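Local atomic coordinates of fibrinogen alpha subunit (PDB entry 1M1J), a protein that probably is cut by thrombin into fibrin monomers that polymerise, together with the beta and gamma chains, into the insoluble matrix of a blood clot. Residues Asn79-Lys82 / Thr83-Val87; Glu115-Arg118 / Arg119-Leu123; Ser140-Glu143 / Gln144-Glu147; Tyr179-Ile182 / Gln183-Leu186. All blocks are in the same frame, centred on the assembly; numbering follows the deposited sequence.

In the fold
Contacts 1, 2 and 3 follow one another along the long helix 82-160, the alpha-chain strand of the fibrinogen coiled coil; contact 4 comes later, on the short helix 178-191. The centres of contacts 1 and 2 are about 54 Å apart, those of contacts 2 and 3 about 37 Å, and contacts 1 and 3 lie on opposite sides of the chain's centre. Contact 4 returns to within about 11 Å of contact 3, centre to centre, and the two touch. The order expresses the architecture: three chains form an extended rod that links the central and distal nodules, and the alpha chain then folds back to add a fourth strand.

Contact 1 (Asn79-Lys82 / Thr83-Val87); sequences NKYK and TSNRV
Lys-80 and Thr-83 meet where the chain runs from a short loop into helix 82-160, the long helix that the alpha chain contributes to the fibrinogen coiled coil. Backbone hydrogen bonds organise the turn. Thr-83 N donates to Asn-79 O at 3.0 Å, with an N-H...O angle of 159°. The following bonds are weak: Asn-85 N reaches Tyr-81 O at 2.8 Å, but with a strongly bent angle of 116°, and it also approaches Lys-82 O, which Arg-86 N shares at 3.3 Å. Asn-85 N is thus divided between two acceptors.

The apolar contacts use aliphatic parts of polar residues. The side chains of Lys-80 and Thr-83 cross obliquely, and the methyl CG2 of Thr-83 lies 3.5 Å from Lys-80 CD. A bend at chi2 (58°) turns the lysine chain toward this methyl, an arrangement suited to a residue whose long methylene stem can pack while its ammonium group remains at the surface.

Two other chains border the turn. One takes Tyr-81 and Asn-85 against apolar side chains; the second packs an apolar side chain on Ser-84, where a small buried residue fits a helix interface, and an acidic one on Lys-80. Ser-84 also rests on the preceding turn, its CB 3.3 Å from Lys-80 O, while Asn-85 CB stands 3.2 Å from Tyr-81 O.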
loop_
_atom_site.group_PDB
_atom_site.type_symbol
_atom_site.label_atom_id
_atom_site.label_comp_id
_atom_site.label_asym_id
_atom_site.label_seq_id
_atom_site.Cartn_x
_atom_site.Cartn_y
_atom_site.Cartn_z
ATOM N N ASN D 79 -1.764 37.940 -25.495
ATOM C CA ASN D 79 -0.605 38.630 -26.045
ATOM C C ASN D 79 -0.853 38.647 -27.549
ATOM O O ASN D 79 -0.288 39.462 -28.282
ATOM C CB ASN D 79 0.684 37.857 -25.743
ATOM C CG ASN D 79 1.030 36.844 -26.830
ATOM O OD1 ASN D 79 0.189 36.044 -27.248
ATOM N ND2 ASN D 79 2.277 36.874 -27.288
ATOM N N LYS D 80 -1.703 37.725 -27.999
ATOM C CA LYS D 80 -2.054 37.627 -29.407
ATOM C C LYS D 80 -3.138 38.669 -29.652
ATOM O O LYS D 80 -3.637 38.832 -30.765
ATOM C CB LYS D 80 -2.572 36.226 -29.734
ATOM C CG LYS D 80 -2.380 35.847 -31.186
ATOM C CD LYS D 80 -0.907 35.932 -31.565
ATOM C CE LYS D 80 -0.697 35.711 -33.056
ATOM N NZ LYS D 80 -1.164 34.367 -33.497
ATOM N N TYR D 81 -3.486 39.365 -28.575
ATOM C CA TYR D 81 -4.477 40.431 -28.584
ATOM C C TYR D 81 -3.696 41.742 -28.606
ATOM O O TYR D 81 -4.180 42.761 -29.099
ATOM C CB TYR D 81 -5.328 40.348 -27.316
ATOM C CG TYR D 81 -5.850 41.674 -26.804
ATOM C CD1 TYR D 81 -7.050 42.209 -27.274
ATOM C CD2 TYR D 81 -5.141 42.390 -25.835
ATOM C CE1 TYR D 81 -7.535 43.427 -26.783
ATOM C CE2 TYR D 81 -5.614 43.605 -25.342
ATOM C CZ TYR D 81 -6.811 44.117 -25.817
ATOM O OH TYR D 81 -7.281 45.310 -25.314
ATOM N N LYS D 82 -2.483 41.693 -28.057
ATOM C CA LYS D 82 -1.581 42.845 -27.998
ATOM C C LYS D 82 -0.938 43.022 -29.378
ATOM O O LYS D 82 -0.791 44.142 -29.870
ATOM C CB LYS D 82 -0.496 42.594 -26.946
ATOM C CG LYS D 82 0.266 43.826 -26.494
ATOM C CD LYS D 82 1.464 43.422 -25.642
ATOM C CE LYS D 82 2.019 44.594 -24.848
ATOM N NZ LYS D 82 1.078 45.033 -23.775
ATOM N N THR D 83 -0.557 41.898 -29.986
ATOM C CA THR D 83 0.050 41.869 -31.318
ATOM C C THR D 83 -1.066 41.981 -32.357
ATOM O O THR D 83 -0.890 41.650 -33.533
ATOM C CB THR D 83 0.821 40.544 -31.554
ATOM O OG1 THR D 83 1.314 40.504 -32.899
ATOM C CG2 THR D 83 -0.089 39.344 -31.331
ATOM N N SER D 84 -2.223 42.444 -31.898
ATOM C CA SER D 84 -3.391 42.610 -32.744
ATOM C C SER D 84 -3.959 43.991 -32.451
ATOM O O SER D 84 -4.658 44.573 -33.275
ATOM C CB SER D 84 -4.427 41.528 -32.423
ATOM O OG SER D 84 -5.534 41.590 -33.303
ATOM N N ASN D 85 -3.650 44.506 -31.265
ATOM C CA ASN D 85 -4.107 45.829 -30.860
ATOM C C ASN D 85 -3.181 46.859 -31.484
ATOM O O ASN D 85 -3.524 48.037 -31.581
ATOM C CB ASN D 85 -4.091 45.965 -29.335
ATOM C CG ASN D 85 -4.271 47.402 -28.872
ATOM O OD1 ASN D 85 -3.393 48.242 -29.071
ATOM N ND2 ASN D 85 -5.413 47.691 -28.253
ATOM N N ARG D 86 -2.001 46.411 -31.903
ATOM C CA ARG D 86 -1.043 47.305 -32.538
ATOM C C ARG D 86 -1.188 47.199 -34.056
ATOM O O ARG D 86 -1.275 48.217 -34.746
ATOM C CB ARG D 86 0.398 46.963 -32.125
ATOM C CG ARG D 86 0.944 45.673 -32.731
ATOM C CD ARG D 86 2.447 45.538 -32.524
ATOM N NE ARG D 86 2.979 44.322 -33.138
ATOM C CZ ARG D 86 2.977 44.075 -34.446
ATOM N NH1 ARG D 86 2.471 44.959 -35.295
ATOM N NH2 ARG D 86 3.480 42.937 -34.907
ATOM N N VAL D 87 -1.229 45.968 -34.572
ATOM C CA VAL D 87 -1.364 45.749 -36.011
ATOM C C VAL D 87 -2.625 46.449 -36.502
ATOM O O VAL D 87 -2.925 46.453 -37.695
ATOM C CB VAL D 87 -1.426 44.234 -36.363
ATOM C CG1 VAL D 87 -1.620 44.040 -37.863
ATOM C CG2 VAL D 87 -0.140 43.553 -35.935
#

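Contact 2 (Glu115-Arg118 / Arg119-Leu123); sequences ELRR and RIVTL
Arg-119 turns only its CG back toward Glu-115, one turn earlier on helix 82-160. Its CB lies 3.6 Å from Arg-118 C; the chi1 of -67° sets CG beside its own backbone N, and CG thereby comes 3.9 Å from Glu-115 O. Bends at chi2 and chi3 then carry the rest of the chain away. NE remains 6.3 Å from Glu-115 OE1, too far for a salt bridge, although the opposite charges probably attract weakly. At the tip, NH2 instead forms a salt bridge with an acidic side chain of another chain, a task for which a long, flexible arginine is well suited.

The backbone is helical, with Arg-119 N bonded to Glu-115 O at 3.1 Å and Val-121 N to Arg-117 O at 2.8 Å. Thr-122 adds a side-chain bond: OG1 donates to Arg-118 O at 2.9 Å, approaching nearly along the C=O axis.

Leu-116 and Ile-120 lie side by side, CD2 to CG1 at 3.7 Å. With Leu-123 they repeat at spacings of four and three, the heptad pattern of a coiled coil, and all three are buried against two other chains. Arg-117 NH1 bonds Thr-202 O, tying helix 82-160 to the returning part of its own chain.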
loop_
_atom_site.group_PDB
_atom_site.type_symbol
_atom_site.label_atom_id
_atom_site.label_comp_id
_atom_site.label_asym_id
_atom_site.label_seq_id
_atom_site.Cartn_x
_atom_site.Cartn_y
_atom_site.Cartn_z
ATOM N N GLU D 115 -17.784 77.968 -58.109
ATOM C CA GLU D 115 -17.317 79.123 -58.862
ATOM C C GLU D 115 -17.541 78.885 -60.348
ATOM O O GLU D 115 -18.280 79.627 -60.996
ATOM C CB GLU D 115 -15.830 79.360 -58.602
ATOM C CG GLU D 115 -15.539 80.591 -57.769
ATOM C CD GLU D 115 -15.842 81.874 -58.510
ATOM O OE1 GLU D 115 -16.996 82.044 -58.964
ATOM O OE2 GLU D 115 -14.926 82.713 -58.638
ATOM N N LEU D 116 -16.905 77.841 -60.873
ATOM C CA LEU D 116 -17.022 77.490 -62.283
ATOM C C LEU D 116 -18.473 77.504 -62.751
ATOM O O LEU D 116 -18.767 77.966 -63.852
ATOM C CB LEU D 116 -16.394 76.115 -62.543
ATOM C CG LEU D 116 -16.619 75.503 -63.931
ATOM C CD1 LEU D 116 -15.438 74.631 -64.311
ATOM C CD2 LEU D 116 -17.913 74.699 -63.937
ATOM N N ARG D 117 -19.380 77.000 -61.920
ATOM C CA ARG D 117 -20.793 76.988 -62.283
ATOM C C ARG D 117 -21.308 78.423 -62.405
ATOM O O ARG D 117 -21.978 78.772 -63.377
ATOM C CB ARG D 117 -21.618 76.244 -61.229
ATOM C CG ARG D 117 -23.114 76.306 -61.492
ATOM C CD ARG D 117 -23.939 75.852 -60.299
ATOM N NE ARG D 117 -25.367 76.091 -60.511
ATOM C CZ ARG D 117 -26.086 75.532 -61.482
ATOM N NH1 ARG D 117 -25.516 74.693 -62.338
ATOM N NH2 ARG D 117 -27.379 75.811 -61.599
ATOM N N ARG D 118 -20.985 79.246 -61.411
ATOM C CA ARG D 118 -21.411 80.641 -61.386
ATOM C C ARG D 118 -20.952 81.426 -62.608
ATOM O O ARG D 118 -21.568 82.426 -62.976
ATOM C CB ARG D 118 -20.909 81.320 -60.109
ATOM C CG ARG D 118 -21.566 80.779 -58.856
ATOM C CD ARG D 118 -23.067 81.026 -58.891
ATOM N NE ARG D 118 -23.827 79.986 -58.198
ATOM C CZ ARG D 118 -23.718 79.701 -56.905
ATOM N NH1 ARG D 118 -22.873 80.379 -56.138
ATOM N NH2 ARG D 118 -24.460 78.736 -56.375
ATOM N N ARG D 119 -19.868 80.983 -63.236
ATOM C CA ARG D 119 -19.377 81.667 -64.421
ATOM C C ARG D 119 -19.911 81.002 -65.685
ATOM O O ARG D 119 -20.044 81.653 -66.719
ATOM C CB ARG D 119 -17.847 81.704 -64.434
ATOM C CG ARG D 119 -17.252 82.567 -63.324
ATOM C CD ARG D 119 -16.064 83.394 -63.818
ATOM N NE ARG D 119 -16.461 84.397 -64.809
ATOM C CZ ARG D 119 -15.619 85.229 -65.417
ATOM N NH1 ARG D 119 -14.323 85.185 -65.143
ATOM N NH2 ARG D 119 -16.075 86.108 -66.304
ATOM N N ILE D 120 -20.223 79.712 -65.603
ATOM C CA ILE D 120 -20.777 79.002 -66.751
ATOM C C ILE D 120 -22.224 79.459 -66.914
ATOM O O ILE D 120 -22.794 79.389 -68.002
ATOM C CB ILE D 120 -20.783 77.476 -66.542
ATOM C CG1 ILE D 120 -19.352 76.949 -66.427
ATOM C CG2 ILE D 120 -21.491 76.798 -67.714
ATOM C CD1 ILE D 120 -18.543 77.064 -67.700
ATOM N N VAL D 121 -22.812 79.921 -65.817
ATOM C CA VAL D 121 -24.185 80.401 -65.827
ATOM C C VAL D 121 -24.230 81.814 -66.381
ATOM O O VAL D 121 -25.001 82.108 -67.294
ATOM C CB VAL D 121 -24.791 80.399 -64.401
ATOM C CG1 VAL D 121 -26.007 81.323 -64.337
ATOM C CG2 VAL D 121 -25.191 78.983 -64.020
ATOM N N THR D 122 -23.397 82.685 -65.826
ATOM C CA THR D 122 -23.348 84.070 -66.265
ATOM C C THR D 122 -22.941 84.192 -67.737
ATOM O O THR D 122 -23.474 85.036 -68.460
ATOM C CB THR D 122 -22.377 84.893 -65.382
ATOM O OG1 THR D 122 -22.825 84.853 -64.021
ATOM C CG2 THR D 122 -22.321 86.348 -65.846
ATOM N N LEU D 123 -22.012 83.354 -68.190
ATOM C CA LEU D 123 -21.585 83.425 -69.584
ATOM C C LEU D 123 -22.643 82.851 -70.511
ATOM O O LEU D 123 -22.957 83.446 -71.542
ATOM C CB LEU D 123 -20.268 82.682 -69.802
ATOM C CG LEU D 123 -19.215 83.535 -70.516
ATOM C CD1 LEU D 123 -18.684 84.579 -69.540
ATOM C CD2 LEU D 123 -18.071 82.671 -71.020
#

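Contact 3 (Ser140-Glu143 / Gln144-Glu147); sequences SIQE and QVVE
One turn of a coiled-coil helix joins Ser-140 to Gln-144 and Ile-141 to Val-145, within helix 82-160. Regular alpha-helical bonds make the frame: Gln-144 N to Ser-140 O and Val-145 N to Ile-141 O are both 2.9 Å, and Glu-147 N reaches Glu-143 O at 3.0 Å with an almost straight angle of 167°. Between them Val-146 N bonds more weakly, forking toward Gln-142 O and Glu-143 O.

On the buried side, Val-145 turns one branch back over the previous turn. With chi1 at 171°, CG1 is anti to the backbone N while CG2 stands beside it, and this second methyl lies 4.3 Å from Ile-141 CG2. Two beta-branched side chains four residues apart thus bring two methyls into loose contact, with few rotamers to lose on packing. Gln-142 slants across Val-145 beside them.

Glu-143 is exposed, whereas Glu-147 borders another chain. Glu-143 sends CG between its backbone N and carbonyl carbon (chi1 63°), 3.4 Å from Gln-144 N, and then extends outward. Its OE1 is 6.7 Å from Glu-147 OE2, so repulsion of the like charges should be modest. Glu-147, extended throughout, puts OE1 in a salt bridge with a basic side chain of another chain, which would further ease it. Gln-144 is buried, but its OE1 accepts a weak hydrogen bond from that chain.

Helix 178-191 packs on the buried side, with Leu-186 on Ile-141 and both Tyr-179 and Ile-182 on Val-145, while two other chains pack against Ile-141 and Gln-144.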
loop_
_atom_site.group_PDB
_atom_site.type_symbol
_atom_site.label_atom_id
_atom_site.label_comp_id
_atom_site.label_asym_id
_atom_site.label_seq_id
_atom_site.Cartn_x
_atom_site.Cartn_y
_atom_site.Cartn_z
ATOM N N SER D 140 -35.431 91.404 -88.661
ATOM C CA SER D 140 -35.699 92.780 -89.056
ATOM C C SER D 140 -35.046 93.050 -90.420
ATOM O O SER D 140 -35.642 93.677 -91.296
ATOM C CB SER D 140 -35.149 93.738 -87.996
ATOM O OG SER D 140 -35.792 95.002 -88.060
ATOM N N ILE D 141 -33.823 92.564 -90.592
ATOM C CA ILE D 141 -33.096 92.727 -91.844
ATOM C C ILE D 141 -33.820 91.987 -92.967
ATOM O O ILE D 141 -33.828 92.425 -94.121
ATOM C CB ILE D 141 -31.664 92.161 -91.724
ATOM C CG1 ILE D 141 -30.807 93.089 -90.863
ATOM C CG2 ILE D 141 -31.060 91.965 -93.094
ATOM C CD1 ILE D 141 -29.418 92.555 -90.601
ATOM N N GLN D 142 -34.424 90.857 -92.624
ATOM C CA GLN D 142 -35.143 90.063 -93.608
ATOM C C GLN D 142 -36.419 90.763 -94.064
ATOM O O GLN D 142 -36.752 90.738 -95.248
ATOM C CB GLN D 142 -35.475 88.685 -93.034
ATOM C CG GLN D 142 -36.291 87.801 -93.968
ATOM C CD GLN D 142 -35.677 87.673 -95.354
ATOM O OE1 GLN D 142 -35.812 88.569 -96.190
ATOM N NE2 GLN D 142 -34.993 86.558 -95.601
ATOM N N GLU D 143 -37.136 91.398 -93.142
ATOM C CA GLU D 143 -38.352 92.076 -93.543
ATOM C C GLU D 143 -38.000 93.356 -94.285
ATOM O O GLU D 143 -38.762 93.824 -95.133
ATOM C CB GLU D 143 -39.265 92.350 -92.340
ATOM C CG GLU D 143 -38.721 93.261 -91.265
ATOM C CD GLU D 143 -39.666 93.344 -90.066
ATOM O OE1 GLU D 143 -40.811 93.812 -90.242
ATOM O OE2 GLU D 143 -39.271 92.937 -88.949
ATOM N N GLN D 144 -36.832 93.913 -93.981
ATOM C CA GLN D 144 -36.380 95.117 -94.668
ATOM C C GLN D 144 -36.032 94.731 -96.107
ATOM O O GLN D 144 -36.326 95.469 -97.044
ATOM C CB GLN D 144 -35.161 95.721 -93.964
ATOM C CG GLN D 144 -34.566 96.926 -94.686
ATOM C CD GLN D 144 -33.557 97.673 -93.844
ATOM O OE1 GLN D 144 -33.907 98.271 -92.816
ATOM N NE2 GLN D 144 -32.293 97.644 -94.266
ATOM N N VAL D 145 -35.413 93.565 -96.285
ATOM C CA VAL D 145 -35.068 93.107 -97.624
ATOM C C VAL D 145 -36.344 92.884 -98.435
ATOM O O VAL D 145 -36.313 92.873 -99.662
ATOM C CB VAL D 145 -34.256 91.795 -97.588
ATOM C CG1 VAL D 145 -34.112 91.229 -98.988
ATOM C CG2 VAL D 145 -32.875 92.052 -97.011
ATOM N N VAL D 146 -37.468 92.705 -97.750
ATOM C CA VAL D 146 -38.743 92.503 -98.437
ATOM C C VAL D 146 -39.316 93.844 -98.886
ATOM O O VAL D 146 -39.689 94.013 -100.046
ATOM C CB VAL D 146 -39.778 91.778 -97.519
ATOM C CG1 VAL D 146 -41.208 91.992 -98.035
ATOM C CG2 VAL D 146 -39.475 90.291 -97.487
ATOM N N GLU D 147 -39.383 94.788 -97.955
ATOM C CA GLU D 147 -39.906 96.115 -98.235
ATOM C C GLU D 147 -39.056 96.814 -99.286
ATOM O O GLU D 147 -39.575 97.541 -100.130
ATOM C CB GLU D 147 -39.912 96.950 -96.958
ATOM C CG GLU D 147 -40.499 98.341 -97.114
ATOM C CD GLU D 147 -40.513 99.098 -95.798
ATOM O OE1 GLU D 147 -41.085 100.208 -95.739
ATOM O OE2 GLU D 147 -39.945 98.575 -94.816
#

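Contact 4 (Tyr179-Ile182 / Gln183-Leu186); sequences YDNI and QKHL
Ile-182 and Leu-186 stand side by side and point the same way, one turn apart. The isoleucine offers its CG2 branch, anti to the backbone N, while the leucine swings CG to the side of its own N (chi1 -80°), and its CD2 methyl thereby settles 3.5 Å from Ile-182 CG2. Branched aliphatic residues suit this buried side because their methyls fill the width of a turn without polar atoms.

Asn-181 and Lys-184 pass each other at a slant on the exposed side. ND2 of the amide lies 4.0 Å from Lys-184 CE, so the contact falls on the carbon stem and not on the charge. The lysine is bent at chi3 and chi4, both near -54°, which folds its tip back toward the preceding turn; NZ ends 4.5 Å from Asp-180 OD1, beyond a salt bridge, though the opposite charges probably attract.

These residues belong to helix 178-191, by which the alpha chain, having reversed direction, packs against its own helix 82-160. Tyr-179, Ile-182 and Leu-186 carry that face, spaced by three and four as in a heptad repeat: Tyr-179 lies on Met-148 and Lys-149, its OH weakly bonded to Glu-152, and Leu-186 lies on Gln-138.

The His-185 ring meets the carbonyls of Asn-181 and Ile-182 obliquely, CD2 being 3.7 Å from Asn-181 O, and His-185 also packs on an apolar side chain of another chain. The helical backbone supplies the bonds Gln-183 N to Tyr-179 O at 2.8 Å and Leu-186 N to Ile-182 O at 3.1 Å.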
loop_
_atom_site.group_PDB
_atom_site.type_symbol
_atom_site.label_atom_id
_atom_site.label_comp_id
_atom_site.label_asym_id
_atom_site.label_seq_id
_atom_site.Cartn_x
_atom_site.Cartn_y
_atom_site.Cartn_z
ATOM N N TYR D 179 -30.697 91.411 -105.070
ATOM C CA TYR D 179 -31.465 90.862 -103.969
ATOM C C TYR D 179 -31.334 89.371 -103.741
ATOM O O TYR D 179 -31.280 88.929 -102.594
ATOM C CB TYR D 179 -32.927 91.238 -104.132
ATOM C CG TYR D 179 -33.163 92.676 -103.776
ATOM C CD1 TYR D 179 -33.161 93.085 -102.445
ATOM C CD2 TYR D 179 -33.336 93.639 -104.766
ATOM C CE1 TYR D 179 -33.325 94.422 -102.105
ATOM C CE2 TYR D 179 -33.500 94.978 -104.440
ATOM C CZ TYR D 179 -33.495 95.365 -103.107
ATOM O OH TYR D 179 -33.655 96.692 -102.774
ATOM N N ASP D 180 -31.280 88.581 -104.808
ATOM C CA ASP D 180 -31.159 87.140 -104.619
ATOM C C ASP D 180 -29.791 86.787 -104.037
ATOM O O ASP D 180 -29.612 85.727 -103.430
ATOM C CB ASP D 180 -31.405 86.383 -105.934
ATOM C CG ASP D 180 -30.416 86.744 -107.018
ATOM O OD1 ASP D 180 -29.193 86.638 -106.778
ATOM O OD2 ASP D 180 -30.872 87.122 -108.119
ATOM N N ASN D 181 -28.831 87.688 -104.214
ATOM C CA ASN D 181 -27.494 87.476 -103.685
ATOM C C ASN D 181 -27.521 87.830 -102.197
ATOM O O ASN D 181 -26.828 87.221 -101.378
ATOM C CB ASN D 181 -26.492 88.353 -104.431
ATOM C CG ASN D 181 -25.057 87.962 -104.154
ATOM O OD1 ASN D 181 -24.134 88.454 -104.799
ATOM N ND2 ASN D 181 -24.860 87.071 -103.188
ATOM N N ILE D 182 -28.331 88.825 -101.851
ATOM C CA ILE D 182 -28.472 89.233 -100.463
ATOM C C ILE D 182 -29.202 88.117 -99.746
ATOM O O ILE D 182 -28.784 87.671 -98.680
ATOM C CB ILE D 182 -29.322 90.505 -100.321
ATOM C CG1 ILE D 182 -28.617 91.682 -100.984
ATOM C CG2 ILE D 182 -29.601 90.780 -98.858
ATOM C CD1 ILE D 182 -27.193 91.858 -100.529
ATOM N N GLN D 183 -30.303 87.671 -100.344
ATOM C CA GLN D 183 -31.107 86.605 -99.765
ATOM C C GLN D 183 -30.276 85.337 -99.630
ATOM O O GLN D 183 -30.591 84.455 -98.831
ATOM C CB GLN D 183 -32.339 86.337 -100.628
ATOM C CG GLN D 183 -33.382 85.476 -99.938
ATOM C CD GLN D 183 -33.911 86.103 -98.652
ATOM O OE1 GLN D 183 -34.701 87.057 -98.680
ATOM N NE2 GLN D 183 -33.468 85.572 -97.514
ATOM N N LYS D 184 -29.210 85.250 -100.415
ATOM C CA LYS D 184 -28.336 84.096 -100.348
ATOM C C LYS D 184 -27.644 84.134 -98.986
ATOM O O LYS D 184 -27.538 83.116 -98.302
ATOM C CB LYS D 184 -27.304 84.157 -101.470
ATOM C CG LYS D 184 -26.714 82.812 -101.849
ATOM C CD LYS D 184 -25.819 82.930 -103.079
ATOM C CE LYS D 184 -26.546 83.596 -104.250
ATOM N NZ LYS D 184 -27.836 82.923 -104.586
ATOM N N HIS D 185 -27.184 85.319 -98.590
ATOM C CA HIS D 185 -26.518 85.493 -97.302
ATOM C C HIS D 185 -27.462 85.274 -96.125
ATOM O O HIS D 185 -27.131 84.546 -95.196
ATOM C CB HIS D 185 -25.910 86.890 -97.190
ATOM C CG HIS D 185 -24.682 87.086 -98.020
ATOM N ND1 HIS D 185 -23.633 86.192 -98.017
ATOM C CD2 HIS D 185 -24.318 88.091 -98.851
ATOM C CE1 HIS D 185 -22.676 86.638 -98.810
ATOM N NE2 HIS D 185 -23.066 87.789 -99.327
ATOM N N LEU D 186 -28.629 85.913 -96.157
ATOM C CA LEU D 186 -29.601 85.768 -95.076
ATOM C C LEU D 186 -29.847 84.304 -94.724
ATOM O O LEU D 186 -29.935 83.949 -93.547
ATOM C CB LEU D 186 -30.934 86.425 -95.449
ATOM C CG LEU D 186 -31.070 87.940 -95.309
ATOM C CD1 LEU D 186 -30.980 88.352 -93.850
ATOM C CD2 LEU D 186 -29.987 88.603 -96.120
#